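Side-chain contact in glycoside hydrolase family 81 (Clostridium thermocellum, PDB 6FOP), which probably hydrolyses beta-1,3-glucans such as laminarin as part of the cellulosome of its thermophilic host: residues A[609-612]-A[618-621]. Sequence-based numbering, arbitrary orientation.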
# COMPACT_ATOMS: atom_id res chain seq x y z
N SER A 609 7.20 -26.51 19.43
CA SER A 609 8.65 -26.21 19.32
C SER A 609 9.13 -26.01 17.90
O SER A 609 10.22 -25.49 17.70
CB SER A 609 9.46 -27.31 20.00
OG SER A 609 8.93 -28.57 19.68
N GLN A 610 8.30 -26.42 16.93
CA GLN A 610 8.48 -26.15 15.50
C GLN A 610 7.12 -25.72 14.95
O GLN A 610 6.09 -26.01 15.54
CB GLN A 610 8.99 -27.40 14.75
CG GLN A 610 10.45 -27.64 14.99
CD GLN A 610 10.95 -28.96 14.40
OE1 GLN A 610 10.18 -29.78 13.90
NE2 GLN A 610 12.25 -29.14 14.44
N PRO A 611 7.11 -25.05 13.79
CA PRO A 611 5.80 -24.62 13.25
C PRO A 611 4.87 -25.80 13.02
O PRO A 611 5.35 -26.85 12.56
CB PRO A 611 6.15 -23.97 11.92
CG PRO A 611 7.62 -23.74 11.95
CD PRO A 611 8.22 -24.72 12.89
N PRO A 612 3.60 -25.70 13.37
CA PRO A 612 2.70 -26.86 13.15
C PRO A 612 2.38 -27.10 11.68
O PRO A 612 2.03 -28.22 11.29
CB PRO A 612 1.45 -26.47 13.94
CG PRO A 612 1.46 -24.98 13.91
CD PRO A 612 2.90 -24.62 14.10
N GLN A 618 7.92 -20.85 6.99
CA GLN A 618 8.57 -20.44 8.24
C GLN A 618 10.06 -20.70 8.23
O GLN A 618 10.84 -19.93 8.78
CB GLN A 618 7.94 -21.12 9.44
CG GLN A 618 6.52 -20.67 9.72
CD GLN A 618 6.45 -19.22 10.14
OE1 GLN A 618 7.45 -18.64 10.52
NE2 GLN A 618 5.23 -18.67 10.12
N TYR A 619 10.48 -21.82 7.60
CA TYR A 619 11.93 -22.07 7.56
C TYR A 619 12.65 -21.18 6.55
O TYR A 619 13.82 -20.82 6.79
CB TYR A 619 12.22 -23.55 7.32
CG TYR A 619 11.69 -24.50 8.37
CD1 TYR A 619 11.48 -24.10 9.69
CD2 TYR A 619 11.43 -25.82 8.05
CE1 TYR A 619 11.03 -24.98 10.66
CE2 TYR A 619 10.96 -26.70 9.01
CZ TYR A 619 10.73 -26.28 10.30
OH TYR A 619 10.28 -27.16 11.25
N MET A 620 11.99 -20.78 5.46
CA MET A 620 12.56 -19.75 4.59
C MET A 620 12.76 -18.43 5.33
O MET A 620 13.79 -17.76 5.18
CB MET A 620 11.70 -19.53 3.37
CG MET A 620 11.76 -20.68 2.38
SD MET A 620 10.88 -20.22 0.86
CE MET A 620 9.18 -20.33 1.36
N TYR A 621 11.78 -18.09 6.19
CA TYR A 621 11.87 -16.88 7.01
C TYR A 621 12.99 -16.99 8.05
O TYR A 621 13.85 -16.10 8.17
CB TYR A 621 10.54 -16.68 7.70
CG TYR A 621 10.46 -15.46 8.57
CD1 TYR A 621 10.37 -14.19 8.00
CD2 TYR A 621 10.40 -15.57 9.96
CE1 TYR A 621 10.30 -13.06 8.79
CE2 TYR A 621 10.31 -14.43 10.75
CZ TYR A 621 10.26 -13.18 10.16
OH TYR A 621 10.14 -12.05 10.98
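Gln-618 and Tyr-619, neighbours on helix 615-622, pack against the Gln-610/Pro-611 pair of the loop that leads from helix 592-606 into that same helix, the link between consecutive helices of the (alpha/alpha)6 barrel, the six-hairpin glycosidase fold expected of the GH81 C-terminal domain. At Gln-618 the contact is purely aliphatic: CB lies 3.6 Å from Pro-611 CG, and Gln-618 CG is 4.0 Å from both Pro-611 CB and Pro-611 CG. A bend at chi2 (-66°) then turns the amide of Gln-618 away from the proline, and its NE2 makes a weak hydrogen bond to Ser-571 O on helix 570-575, while the proline side chain also touches Tyr-599 of helix 592-606 and Ser-571.

Tyr-619 carries the contact further out along the loop. With CG anti to its carbonyl carbon (chi1 -61°), the ring reaches back past Pro-611, whose CD meets CE1 at 3.6 Å in an oblique approach. Pro-611 CG and CD fit the notch between the aliphatic start of Gln-618 and the phenol ring, and Met-633 of helix 627-633 touches both Tyr-619 and Gln-610. The extended side chain of Gln-610 crosses the phenol at about a right angle, its amide plane turned 77° from the ring. Tyr-619 OH sits alongside that chain without bonding to its amide, 3.7 Å from Gln-610 CB and likewise 3.7 Å from Gln-610 CD.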